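PDB 6TD7: THB11 from Chlamydomonas reinhardtii, which binds heme b in a truncated-hemoglobin domain, probably binds oxygen, and may have peroxidase activity. Local coordinates for residues V28-Y36 against Q48-Q57; V77-I85 against Y126-D137. All coordinates share one frame; numbering follows the deposited sequence. Where two conformers were deposited one is given.

Contact 1. Residues V28-Y36 against Q48-Q57. With HEM (protoporphyrin IX containing Fe), chain B; CYN (cyanide ion), chain C.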
loop_
_atom_site.group_PDB
_atom_site.type_symbol
_atom_site.label_atom_id
_atom_site.label_comp_id
_atom_site.label_asym_id
_atom_site.label_seq_id
_atom_site.Cartn_x
_atom_site.Cartn_y
_atom_site.Cartn_z
ATOM N N VAL A 28 -5.750 7.026 -1.037
ATOM C CA VAL A 28 -5.361 5.998 -2.000
ATOM C C VAL A 28 -5.162 6.603 -3.383
ATOM O O VAL A 28 -4.234 6.234 -4.111
ATOM C CB VAL A 28 -6.409 4.869 -2.037
ATOM C CG1 VAL A 28 -6.020 3.815 -3.080
ATOM C CG2 VAL A 28 -6.554 4.243 -0.672
ATOM N N GLU A 29 -6.030 7.537 -3.777
ATOM C CA GLU A 29 -5.900 8.121 -5.110
ATOM C C GLU A 29 -4.629 8.953 -5.221
ATOM O O GLU A 29 -3.946 8.920 -6.251
ATOM C CB GLU A 29 -7.136 8.958 -5.440
ATOM C CG GLU A 29 -8.370 8.111 -5.719
ATOM C CD GLU A 29 -9.656 8.915 -5.789
ATOM O OE1 GLU A 29 -9.648 10.109 -5.420
ATOM O OE2 GLU A 29 -10.683 8.343 -6.211
ATOM N N LEU A 30 -4.293 9.699 -4.168
ATOM C CA LEU A 30 -3.044 10.454 -4.169
ATOM C C LEU A 30 -1.841 9.520 -4.140
ATOM O O LEU A 30 -0.850 9.750 -4.845
ATOM C CB LEU A 30 -3.047 11.395 -2.969
ATOM C CG LEU A 30 -1.901 12.370 -2.739
ATOM C CD1 LEU A 30 -1.595 13.157 -3.998
ATOM C CD2 LEU A 30 -2.295 13.289 -1.584
ATOM N N PHE A 31 -1.911 8.468 -3.324
ATOM C CA PHE A 31 -0.889 7.422 -3.338
ATOM C C PHE A 31 -0.612 6.947 -4.757
ATOM O O PHE A 31 0.544 6.911 -5.197
ATOM C CB PHE A 31 -1.346 6.267 -2.438
ATOM C CG PHE A 31 -0.557 4.994 -2.609
ATOM C CD1 PHE A 31 0.741 4.889 -2.136
ATOM C CD2 PHE A 31 -1.134 3.888 -3.219
ATOM C CE1 PHE A 31 1.459 3.708 -2.287
ATOM C CE2 PHE A 31 -0.424 2.704 -3.372
ATOM C CZ PHE A 31 0.871 2.612 -2.907
ATOM N N TYR A 32 -1.656 6.584 -5.504
ATOM C CA TYR A 32 -1.423 6.083 -6.856
ATOM C C TYR A 32 -0.919 7.180 -7.786
ATOM O O TYR A 32 -0.103 6.908 -8.673
ATOM C CB TYR A 32 -2.688 5.437 -7.413
ATOM C CG TYR A 32 -2.849 4.020 -6.923
ATOM C CD1 TYR A 32 -2.040 2.998 -7.406
ATOM C CD2 TYR A 32 -3.792 3.708 -5.959
ATOM C CE1 TYR A 32 -2.176 1.701 -6.942
ATOM C CE2 TYR A 32 -3.938 2.422 -5.497
ATOM C CZ TYR A 32 -3.130 1.423 -5.985
ATOM O OH TYR A 32 -3.305 0.149 -5.502
ATOM N N ARG A 33 -1.365 8.419 -7.596
ATOM C CA ARG A 33 -0.827 9.504 -8.408
ATOM C C ARG A 33 0.681 9.631 -8.210
ATOM O O ARG A 33 1.435 9.766 -9.181
ATOM C CB ARG A 33 -1.536 10.812 -8.068
ATOM C CG ARG A 33 -1.657 11.769 -9.241
ATOM C CD ARG A 33 -2.995 12.501 -9.227
ATOM N NE ARG A 33 -3.102 13.384 -8.071
ATOM C CZ ARG A 33 -4.121 13.407 -7.213
ATOM N NH1 ARG A 33 -5.166 12.605 -7.364
ATOM N NH2 ARG A 33 -4.090 14.258 -6.199
ATOM N N LYS A 34 1.140 9.570 -6.957
ATOM C CA LYS A 34 2.571 9.638 -6.688
ATOM C C LYS A 34 3.313 8.445 -7.283
ATOM O O LYS A 34 4.400 8.602 -7.852
ATOM C CB LYS A 34 2.807 9.711 -5.178
ATOM C CG LYS A 34 2.353 11.014 -4.547
ATOM C CD LYS A 34 2.144 10.865 -3.044
ATOM C CE LYS A 34 1.811 12.196 -2.391
ATOM N NZ LYS A 34 2.997 13.099 -2.315
ATOM N N LEU A 35 2.748 7.239 -7.142
ATOM C CA LEU A 35 3.403 6.043 -7.660
ATOM C C LEU A 35 3.688 6.169 -9.149
ATOM O O LEU A 35 4.811 5.934 -9.608
ATOM C CB LEU A 35 2.533 4.807 -7.430
ATOM C CG LEU A 35 2.460 4.072 -6.095
ATOM C CD1 LEU A 35 1.894 2.668 -6.358
ATOM C CD2 LEU A 35 3.791 3.986 -5.378
ATOM N N TYR A 36 2.656 6.502 -9.927
ATOM C CA TYR A 36 2.780 6.538 -11.378
ATOM C C TYR A 36 3.624 7.708 -11.856
ATOM O O TYR A 36 4.085 7.696 -13.001
ATOM C CB TYR A 36 1.387 6.597 -12.009
ATOM C CG TYR A 36 0.725 5.244 -12.151
ATOM C CD1 TYR A 36 0.028 4.675 -11.095
ATOM C CD2 TYR A 36 0.799 4.536 -13.343
ATOM C CE1 TYR A 36 -0.575 3.437 -11.221
ATOM C CE2 TYR A 36 0.196 3.299 -13.479
ATOM C CZ TYR A 36 -0.491 2.758 -12.415
ATOM O OH TYR A 36 -1.088 1.529 -12.548
ATOM N N GLN A 48 0.063 -1.334 -16.283
ATOM C CA GLN A 48 -0.955 -1.700 -15.304
ATOM C C GLN A 48 -2.014 -0.609 -15.275
ATOM O O GLN A 48 -1.691 0.568 -15.085
ATOM C CB GLN A 48 -0.349 -1.873 -13.909
ATOM C CG GLN A 48 0.542 -3.095 -13.747
ATOM C CD GLN A 48 -0.250 -4.373 -13.546
ATOM O OE1 GLN A 48 -1.404 -4.345 -13.114
ATOM N NE2 GLN A 48 0.369 -5.503 -13.858
ATOM N N ASP A 49 -3.263 -0.996 -15.471
ATOM C CA ASP A 49 -4.363 -0.039 -15.415
ATOM C C ASP A 49 -4.503 0.470 -13.987
ATOM O O ASP A 49 -4.710 -0.338 -13.073
ATOM C CB ASP A 49 -5.652 -0.701 -15.892
ATOM C CG ASP A 49 -6.814 0.270 -15.962
ATOM O OD1 ASP A 49 -7.326 0.656 -14.894
ATOM O OD2 ASP A 49 -7.213 0.657 -17.081
ATOM N N PRO A 50 -4.388 1.779 -13.741
ATOM C CA PRO A 50 -4.431 2.252 -12.346
ATOM C C PRO A 50 -5.751 1.961 -11.657
ATOM O O PRO A 50 -5.770 1.722 -10.443
ATOM C CB PRO A 50 -4.185 3.763 -12.469
ATOM C CG PRO A 50 -3.679 3.988 -13.853
ATOM C CD PRO A 50 -4.197 2.880 -14.700
ATOM N N MET A 51 -6.861 1.984 -12.391
ATOM C CA MET A 51 -8.151 1.677 -11.784
ATOM C C MET A 51 -8.223 0.212 -11.377
ATOM O O MET A 51 -8.756 -0.124 -10.312
ATOM C CB MET A 51 -9.276 2.018 -12.762
ATOM C CG MET A 51 -9.403 3.501 -13.099
ATOM S SD MET A 51 -10.660 4.281 -12.072
ATOM C CE MET A 51 -10.580 5.987 -12.617
ATOM N N HIS A 52 -7.697 -0.676 -12.215
ATOM C CA HIS A 52 -7.731 -2.094 -11.882
ATOM C C HIS A 52 -6.856 -2.381 -10.672
ATOM O O HIS A 52 -7.236 -3.158 -9.789
ATOM C CB HIS A 52 -7.279 -2.915 -13.085
ATOM C CG HIS A 52 -7.338 -4.390 -12.857
ATOM N ND1 HIS A 52 -8.525 -5.090 -12.836
ATOM C CD2 HIS A 52 -6.360 -5.296 -12.622
ATOM C CE1 HIS A 52 -8.275 -6.366 -12.605
ATOM N NE2 HIS A 52 -6.970 -6.518 -12.470
ATOM N N LEU A 53 -5.689 -1.745 -10.610
ATOM C CA LEU A 53 -4.777 -1.957 -9.492
ATOM C C LEU A 53 -5.409 -1.504 -8.185
ATOM O O LEU A 53 -5.364 -2.221 -7.177
ATOM C CB LEU A 53 -3.481 -1.207 -9.765
ATOM C CG LEU A 53 -2.306 -1.505 -8.848
ATOM C CD1 LEU A 53 -2.048 -2.998 -8.816
ATOM C CD2 LEU A 53 -1.077 -0.734 -9.330
ATOM N N ARG A 54 -6.007 -0.313 -8.176
ATOM C CA ARG A 54 -6.694 0.150 -6.974
ATOM C C ARG A 54 -7.802 -0.817 -6.574
ATOM O O ARG A 54 -7.979 -1.116 -5.388
ATOM C CB ARG A 54 -7.248 1.560 -7.200
ATOM C CG ARG A 54 -8.070 2.139 -6.041
ATOM C CD ARG A 54 -9.549 1.760 -6.111
ATOM N NE ARG A 54 -10.076 1.874 -7.466
ATOM C CZ ARG A 54 -11.244 1.386 -7.866
ATOM N NH1 ARG A 54 -12.035 0.749 -7.010
ATOM N NH2 ARG A 54 -11.617 1.534 -9.128
ATOM N N ALA A 55 -8.556 -1.320 -7.553
ATOM C CA ALA A 55 -9.596 -2.298 -7.245
ATOM C C ALA A 55 -9.003 -3.522 -6.557
ATOM O O ALA A 55 -9.522 -3.988 -5.536
ATOM C CB ALA A 55 -10.331 -2.701 -8.524
ATOM N N LYS A 56 -7.904 -4.053 -7.104
ATOM C CA LYS A 56 -7.295 -5.252 -6.537
ATOM C C LYS A 56 -6.768 -5.011 -5.126
ATOM O O LYS A 56 -6.764 -5.932 -4.300
ATOM C CB LYS A 56 -6.153 -5.742 -7.432
ATOM C CG LYS A 56 -6.578 -6.338 -8.773
ATOM C CD LYS A 56 -7.723 -7.345 -8.638
ATOM C CE LYS A 56 -7.451 -8.423 -7.585
ATOM N NZ LYS A 56 -8.689 -9.194 -7.253
ATOM N N GLN A 57 -6.294 -3.792 -4.845
ATOM C CA GLN A 57 -5.727 -3.417 -3.554
ATOM C C GLN A 57 -6.793 -3.077 -2.520
ATOM O O GLN A 57 -6.461 -2.923 -1.339
ATOM C CB GLN A 57 -4.789 -2.208 -3.749
ATOM C CG GLN A 57 -3.894 -1.853 -2.561
ATOM C CD GLN A 57 -3.544 -0.364 -2.484
ATOM O OE1 GLN A 57 -4.392 0.505 -2.695
ATOM N NE2 GLN A 57 -2.289 -0.074 -2.168
HETATM C CHA HEM B . -0.969 -5.823 -6.083
HETATM C CHB HEM B . 2.806 -3.265 -7.819
HETATM C CHC HEM B . 3.496 -1.091 -3.529
HETATM C CHD HEM B . 0.012 -3.987 -1.644
HETATM C C1A HEM B . -0.031 -5.301 -6.957
HETATM C C2A HEM B . 0.098 -5.541 -8.387
HETATM C C3A HEM B . 1.137 -4.827 -8.832
HETATM C C4A HEM B . 1.714 -4.107 -7.724
HETATM C CMA HEM B . 1.653 -4.756 -10.284
HETATM C CAA HEM B . -0.795 -6.431 -9.284
HETATM C CBA HEM B . -0.880 -7.862 -8.782
HETATM C CGA HEM B . -1.961 -8.590 -9.546
HETATM O O1A HEM B . -1.959 -9.847 -9.504
HETATM O O2A HEM B . -2.820 -7.928 -10.188
HETATM C C1B HEM B . 3.278 -2.419 -6.836
HETATM C C2B HEM B . 4.296 -1.405 -7.010
HETATM C C3B HEM B . 4.503 -0.806 -5.833
HETATM C C4B HEM B . 3.616 -1.412 -4.862
HETATM C CMB HEM B . 5.027 -1.085 -8.331
HETATM C CAB HEM B . 5.511 0.341 -5.589
HETATM C CBB HEM B . 5.893 0.698 -4.361
HETATM C C1C HEM B . 2.589 -1.689 -2.680
HETATM C C2C HEM B . 2.406 -1.305 -1.308
HETATM C C3C HEM B . 1.476 -2.092 -0.773
HETATM C C4C HEM B . 0.985 -3.008 -1.793
HETATM C CMC HEM B . 3.195 -0.194 -0.580
HETATM C CAC HEM B . 1.014 -1.980 0.690
HETATM C CBC HEM B . 0.695 -3.085 1.364
HETATM C C1D HEM B . -0.609 -4.656 -2.688
HETATM C C2D HEM B . -1.851 -5.396 -2.612
HETATM C C3D HEM B . -2.111 -5.903 -3.825
HETATM C C4D HEM B . -1.063 -5.496 -4.736
HETATM C CMD HEM B . -2.699 -5.563 -1.333
HETATM C CAD HEM B . -3.340 -6.731 -4.237
HETATM C CBD HEM B . -3.208 -8.213 -3.947
HETATM C CGD HEM B . -4.570 -8.755 -4.286
HETATM O O1D HEM B . -5.393 -8.942 -3.352
HETATM O O2D HEM B . -4.839 -8.960 -5.498
HETATM N NA HEM B . 0.977 -4.421 -6.594
HETATM N NB HEM B . 2.881 -2.393 -5.510
HETATM N NC HEM B . 1.697 -2.726 -2.952
HETATM N ND HEM B . -0.163 -4.741 -3.998
HETATM FE FE HEM B . 1.300 -3.578 -4.744
HETATM C C CYN C . -0.065 -1.867 -5.154
HETATM N N CYN C . -0.951 -1.296 -5.632
#

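Contact 2. Residues V77-I85 against Y126-D137. With HEM (protoporphyrin IX containing Fe), chain B.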
loop_
_atom_site.group_PDB
_atom_site.type_symbol
_atom_site.label_atom_id
_atom_site.label_comp_id
_atom_site.label_asym_id
_atom_site.label_seq_id
_atom_site.Cartn_x
_atom_site.Cartn_y
_atom_site.Cartn_z
ATOM N N VAL A 77 0.586 -11.252 -0.627
ATOM C CA VAL A 77 1.138 -10.106 -1.340
ATOM C C VAL A 77 2.413 -10.472 -2.093
ATOM O O VAL A 77 2.743 -9.831 -3.098
ATOM C CB VAL A 77 1.405 -8.917 -0.394
ATOM C CG1 VAL A 77 0.102 -8.223 -0.042
ATOM C CG2 VAL A 77 2.158 -9.374 0.853
ATOM N N ARG A 78 3.172 -11.466 -1.623
ATOM C CA ARG A 78 4.323 -11.909 -2.404
ATOM C C ARG A 78 3.871 -12.446 -3.757
ATOM O O ARG A 78 4.440 -12.107 -4.799
ATOM C CB ARG A 78 5.126 -12.977 -1.662
ATOM C CG ARG A 78 6.268 -13.543 -2.508
ATOM C CD ARG A 78 7.421 -14.072 -1.669
ATOM N NE ARG A 78 8.463 -14.692 -2.490
ATOM C CZ ARG A 78 9.513 -14.052 -3.003
ATOM N NH1 ARG A 78 9.681 -12.755 -2.794
ATOM N NH2 ARG A 78 10.402 -14.714 -3.730
ATOM N N ILE A 79 2.851 -13.303 -3.751
ATOM C CA ILE A 79 2.336 -13.846 -5.002
ATOM C C ILE A 79 1.901 -12.715 -5.923
ATOM O O ILE A 79 2.204 -12.715 -7.122
ATOM C CB ILE A 79 1.183 -14.827 -4.720
ATOM C CG1 ILE A 79 1.717 -16.084 -4.029
ATOM C CG2 ILE A 79 0.446 -15.157 -6.008
ATOM C CD1 ILE A 79 2.759 -16.845 -4.827
ATOM N N ALA A 80 1.207 -11.718 -5.370
ATOM C CA ALA A 80 0.698 -10.629 -6.193
ATOM C C ALA A 80 1.826 -9.863 -6.873
ATOM O O ALA A 80 1.679 -9.422 -8.018
ATOM C CB ALA A 80 -0.146 -9.683 -5.340
ATOM N N HIS A 81 2.956 -9.691 -6.192
ATOM C CA HIS A 81 4.062 -8.915 -6.735
ATOM C C HIS A 81 5.151 -9.768 -7.371
ATOM O O HIS A 81 6.172 -9.218 -7.793
ATOM C CB HIS A 81 4.697 -8.048 -5.640
ATOM C CG HIS A 81 3.754 -7.063 -5.028
ATOM N ND1 HIS A 81 2.913 -7.389 -3.987
ATOM C CD2 HIS A 81 3.514 -5.762 -5.314
ATOM C CE1 HIS A 81 2.196 -6.332 -3.656
ATOM N NE2 HIS A 81 2.542 -5.330 -4.445
ATOM N N LEU A 82 4.962 -11.087 -7.468
ATOM C CA LEU A 82 6.085 -11.954 -7.817
ATOM C C LEU A 82 6.462 -11.826 -9.290
ATOM O O LEU A 82 7.622 -12.053 -9.650
ATOM C CB LEU A 82 5.768 -13.410 -7.463
ATOM C CG LEU A 82 6.947 -14.384 -7.574
ATOM C CD1 LEU A 82 8.128 -13.924 -6.723
ATOM C CD2 LEU A 82 6.553 -15.812 -7.186
ATOM N N ARG A 83 5.509 -11.452 -10.148
ATOM C CA ARG A 83 5.837 -11.211 -11.548
ATOM C C ARG A 83 6.802 -10.037 -11.693
ATOM O O ARG A 83 7.826 -10.143 -12.377
ATOM C CB ARG A 83 4.566 -10.949 -12.357
ATOM C CG ARG A 83 3.641 -12.143 -12.511
ATOM C CD ARG A 83 2.252 -11.691 -12.958
ATOM N NE ARG A 83 1.562 -10.956 -11.899
ATOM C CZ ARG A 83 0.654 -11.481 -11.077
ATOM N NH1 ARG A 83 0.298 -12.756 -11.185
ATOM N NH2 ARG A 83 0.095 -10.724 -10.142
ATOM N N ILE A 84 6.488 -8.897 -11.071
ATOM C CA ILE A 84 7.372 -7.751 -11.256
ATOM C C ILE A 84 8.688 -7.966 -10.512
ATOM O O ILE A 84 9.726 -7.426 -10.911
ATOM C CB ILE A 84 6.698 -6.428 -10.845
ATOM C CG1 ILE A 84 6.107 -6.477 -9.435
ATOM C CG2 ILE A 84 5.605 -6.074 -11.847
ATOM C CD1 ILE A 84 5.745 -5.099 -8.906
ATOM N N ILE A 85 8.675 -8.761 -9.437
ATOM C CA ILE A 85 9.922 -9.129 -8.768
ATOM C C ILE A 85 10.825 -9.896 -9.727
ATOM O O ILE A 85 11.952 -9.481 -10.021
ATOM C CB ILE A 85 9.639 -9.952 -7.496
ATOM C CG1 ILE A 85 9.009 -9.064 -6.419
ATOM C CG2 ILE A 85 10.930 -10.605 -6.974
ATOM C CD1 ILE A 85 8.573 -9.811 -5.177
ATOM N N TYR A 126 4.293 -6.142 5.730
ATOM C CA TYR A 126 4.061 -6.632 4.373
ATOM C C TYR A 126 5.234 -6.372 3.453
ATOM O O TYR A 126 5.266 -6.936 2.354
ATOM C CB TYR A 126 2.750 -6.049 3.848
ATOM C CG TYR A 126 1.663 -6.776 4.574
ATOM C CD1 TYR A 126 1.237 -8.016 4.136
ATOM C CD2 TYR A 126 1.159 -6.289 5.770
ATOM C CE1 TYR A 126 0.295 -8.724 4.831
ATOM C CE2 TYR A 126 0.213 -6.992 6.475
ATOM C CZ TYR A 126 -0.214 -8.210 6.000
ATOM O OH TYR A 126 -1.154 -8.930 6.688
ATOM N N LYS A 127 6.227 -5.603 3.895
ATOM C CA LYS A 127 7.491 -5.571 3.174
ATOM C C LYS A 127 8.181 -6.929 3.245
ATOM O O LYS A 127 8.529 -7.512 2.214
ATOM C CB LYS A 127 8.393 -4.476 3.731
ATOM C CG LYS A 127 9.718 -4.385 3.015
ATOM C CD LYS A 127 10.600 -3.322 3.638
ATOM C CE LYS A 127 11.953 -3.285 2.962
ATOM N NZ LYS A 127 12.793 -2.186 3.508
ATOM N N ASP A 128 8.374 -7.456 4.459
ATOM C CA ASP A 128 8.947 -8.791 4.607
ATOM C C ASP A 128 8.089 -9.851 3.918
ATOM O O ASP A 128 8.616 -10.823 3.365
ATOM C CB ASP A 128 9.109 -9.124 6.093
ATOM C CG ASP A 128 10.332 -8.469 6.714
ATOM O OD1 ASP A 128 11.156 -7.890 5.974
ATOM O OD2 ASP A 128 10.470 -8.550 7.951
ATOM N N ALA A 129 6.764 -9.688 3.947
ATOM C CA ALA A 129 5.898 -10.663 3.294
ATOM C C ALA A 129 6.167 -10.720 1.797
ATOM O O ALA A 129 6.239 -11.808 1.212
ATOM C CB ALA A 129 4.429 -10.328 3.553
ATOM N N ILE A 130 6.323 -9.560 1.160
ATOM C CA ILE A 130 6.483 -9.522 -0.290
ATOM C C ILE A 130 7.814 -10.139 -0.713
ATOM O O ILE A 130 7.884 -10.850 -1.723
ATOM C CB ILE A 130 6.343 -8.075 -0.799
ATOM C CG1 ILE A 130 4.869 -7.660 -0.788
ATOM C CG2 ILE A 130 6.932 -7.947 -2.194
ATOM C CD1 ILE A 130 4.641 -6.187 -0.994
ATOM N N PHE A 131 8.886 -9.886 0.038
ATOM C CA PHE A 131 10.235 -10.158 -0.445
ATOM C C PHE A 131 10.916 -11.349 0.212
ATOM O O PHE A 131 12.051 -11.670 -0.159
ATOM C CB PHE A 131 11.103 -8.902 -0.274
ATOM C CG PHE A 131 10.627 -7.745 -1.093
ATOM C CD1 PHE A 131 10.834 -7.725 -2.464
ATOM C CD2 PHE A 131 9.939 -6.696 -0.509
ATOM C CE1 PHE A 131 10.376 -6.671 -3.232
ATOM C CE2 PHE A 131 9.481 -5.641 -1.273
ATOM C CZ PHE A 131 9.700 -5.629 -2.636
ATOM N N THR A 132 10.268 -12.031 1.146
ATOM C CA THR A 132 10.877 -13.208 1.753
ATOM C C THR A 132 10.540 -14.441 0.927
ATOM O O THR A 132 9.354 -14.765 0.777
ATOM C CB THR A 132 10.398 -13.393 3.182
ATOM O OG1 THR A 132 10.793 -12.267 3.973
ATOM C CG2 THR A 132 11.009 -14.659 3.773
ATOM N N PRO A 133 11.525 -15.144 0.363
ATOM C CA PRO A 133 11.211 -16.372 -0.377
ATOM C C PRO A 133 10.441 -17.368 0.476
ATOM O O PRO A 133 10.694 -17.525 1.673
ATOM C CB PRO A 133 12.592 -16.918 -0.764
ATOM C CG PRO A 133 13.466 -15.725 -0.814
ATOM C CD PRO A 133 12.953 -14.788 0.252
ATOM N N ALA A 134 9.506 -18.058 -0.163
ATOM C CA ALA A 134 8.692 -19.064 0.499
ATOM C C ALA A 134 8.569 -20.265 -0.423
ATOM O O ALA A 134 8.547 -20.126 -1.648
ATOM C CB ALA A 134 7.305 -18.519 0.860
ATOM N N ALA A 135 8.517 -21.451 0.177
ATOM C CA ALA A 135 8.257 -22.657 -0.594
ATOM C C ALA A 135 6.899 -22.536 -1.273
ATOM O O ALA A 135 5.884 -22.277 -0.619
ATOM C CB ALA A 135 8.303 -23.888 0.308
ATOM N N GLY A 136 6.887 -22.704 -2.591
ATOM C CA GLY A 136 5.701 -22.492 -3.398
ATOM C C GLY A 136 5.825 -21.369 -4.405
ATOM O O GLY A 136 4.931 -21.212 -5.251
ATOM N N ASP A 137 6.890 -20.577 -4.354
ATOM C CA ASP A 137 7.092 -19.500 -5.315
ATOM C C ASP A 137 7.156 -20.054 -6.738
ATOM O O ASP A 137 8.085 -20.779 -7.094
ATOM C CB ASP A 137 8.371 -18.725 -4.990
ATOM C CG ASP A 137 8.247 -17.894 -3.722
ATOM O OD1 ASP A 137 7.113 -17.500 -3.367
ATOM O OD2 ASP A 137 9.287 -17.627 -3.085
HETATM C CHA HEM B . -0.969 -5.823 -6.083
HETATM C CHB HEM B . 2.806 -3.265 -7.819
HETATM C CHC HEM B . 3.496 -1.091 -3.529
HETATM C CHD HEM B . 0.012 -3.987 -1.644
HETATM C C1A HEM B . -0.031 -5.301 -6.957
HETATM C C2A HEM B . 0.098 -5.541 -8.387
HETATM C C3A HEM B . 1.137 -4.827 -8.832
HETATM C C4A HEM B . 1.714 -4.107 -7.724
HETATM C CMA HEM B . 1.653 -4.756 -10.284
HETATM C CAA HEM B . -0.795 -6.431 -9.284
HETATM C CBA HEM B . -0.880 -7.862 -8.782
HETATM C CGA HEM B . -1.961 -8.590 -9.546
HETATM O O1A HEM B . -1.959 -9.847 -9.504
HETATM O O2A HEM B . -2.820 -7.928 -10.188
HETATM C C1B HEM B . 3.278 -2.419 -6.836
HETATM C C2B HEM B . 4.296 -1.405 -7.010
HETATM C C3B HEM B . 4.503 -0.806 -5.833
HETATM C C4B HEM B . 3.616 -1.412 -4.862
HETATM C CMB HEM B . 5.027 -1.085 -8.331
HETATM C CAB HEM B . 5.511 0.341 -5.589
HETATM C CBB HEM B . 5.893 0.698 -4.361
HETATM C C1C HEM B . 2.589 -1.689 -2.680
HETATM C C2C HEM B . 2.406 -1.305 -1.308
HETATM C C3C HEM B . 1.476 -2.092 -0.773
HETATM C C4C HEM B . 0.985 -3.008 -1.793
HETATM C CMC HEM B . 3.195 -0.194 -0.580
HETATM C CAC HEM B . 1.014 -1.980 0.690
HETATM C CBC HEM B . 0.695 -3.085 1.364
HETATM C C1D HEM B . -0.609 -4.656 -2.688
HETATM C C2D HEM B . -1.851 -5.396 -2.612
HETATM C C3D HEM B . -2.111 -5.903 -3.825
HETATM C C4D HEM B . -1.063 -5.496 -4.736
HETATM C CMD HEM B . -2.699 -5.563 -1.333
HETATM C CAD HEM B . -3.340 -6.731 -4.237
HETATM C CBD HEM B . -3.208 -8.213 -3.947
HETATM C CGD HEM B . -4.570 -8.755 -4.286
HETATM O O1D HEM B . -5.393 -8.942 -3.352
HETATM O O2D HEM B . -4.839 -8.960 -5.498
HETATM N NA HEM B . 0.977 -4.421 -6.594
HETATM N NB HEM B . 2.881 -2.393 -5.510
HETATM N NC HEM B . 1.697 -2.726 -2.952
HETATM N ND HEM B . -0.163 -4.741 -3.998
HETATM FE FE HEM B . 1.300 -3.578 -4.744
#

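Contact 1. Residues V28-Y36 against Q48-Q57
Tyr32 and Gln57 meet over the distal side of the heme, beside the bound cyanide. The phenol donates a hydrogen bond from Tyr32 OH to the cyanide N at 2.8 Å, the ligand lying at the ring edge. Gln57 OE1 stands near the same ring plane, 3.0 Å from Tyr32 OH. Gln57 reaches the phenol because CG lies anti to its backbone N (chi1 -168°) and the chain runs on extended.

A second tyrosine binds backbone: Tyr36 OH donates to Gln48 O at 2.8 Å, coming from well above the carbonyl plane, just before helix 50-64 begins. Asp49 caps that helix, its OD1 accepting from His52 N.

Apolar contacts surround the two phenols. Pro50 CG lies over a face of the Tyr36 ring in a CH-pi contact, 4.1 Å from the centroid. Leu53 splits its branches, CD2 against Tyr32 CE1 at 3.6 Å and CD1 against HEM C2A at 3.4 Å. Val28 CG1 touches Arg54 CG.

Helices 21-36 and 50-64 thus wall the distal pocket; helix 42-45 packs on Leu35, Tyr36 and Leu53, and helix 92-108 covers Leu30, Lys34 and Leu35.

Contact 2. Residues V77-I85 against Y126-D137
Ile130 is the bump of this contact, a knob seated in a hollow made by Val77, Arg78, His81 and Ile85. Its two arms divide the hollow. CG1 lies anti to the carbonyl carbon (chi1 -75°) and carries CD1 over one face of the His81 imidazole, a CH-pi contact 3.9 Å from the ring centroid. CG2 instead faces Ile85 CD1 at 3.9 Å and sits over the centre of one face of the Phe131 ring. In the other direction Val77 CG2 is a smaller bump, wedged among Ile130 CG1, Ala129 CB and the edge of the Tyr126 ring. The fit is close: the axes of the two short helical segments approach to 7.9 Å and cross at -57°, with the CA atoms of Arg78 and Ile130 only 3.9 Å apart.

Arg78 lies along the end of helix 125-131; extended from CG to NE, it passes Ile130 O and packs against Thr132 and Pro133. NH1 donates to Ile130 O at 2.8 Å, in the carbonyl plane and on a lone pair. Pro133 CA covers one guanidinium face and Leu82 CD1 the opposite one. Side-on, NE and NH2 both grip Asp137 OD2, with NE at 3.1 Å; they meet it from above the carboxylate plane. Ala134 N donates to OD2, bracing the type II turn 134-137, whose own bond runs from Asp137 N to Ala134 O.

His81 NE2 binds the heme iron at 2.2 Å, while ND1 gives a nearly straight bond (170°) to Val77 O. That bond and the iron together fix the rotation of the imidazole, and the bond would probably make it a stronger donor to iron, while Ile130 backs its face; the salt bridge ties the end of the ordered chain to the helix that carries this proximal ligand.

Overall arrangement
The two contacts follow one another along the chain, contact 1 closing before contact 2 opens, and all four segments belong to one globin domain. Their centres are 19 Å apart and their nearest atoms about 6 Å, so they do not touch; the heme links them. Contact 1 joins helices 21-36 and 50-64 on the distal side, where cyanide sits, whereas contact 2 joins helices 77-88 and 125-131 on the proximal side, which supplies the axial histidine. Helices 50-64 and 77-88 are consecutive, and helix 92-108 packs against both contacts. Contact 1 is the B/E pair of the truncated-hemoglobin 2-on-2 fold; contact 2 sets the histidine-bearing helix on the last one, and the heme lies between them.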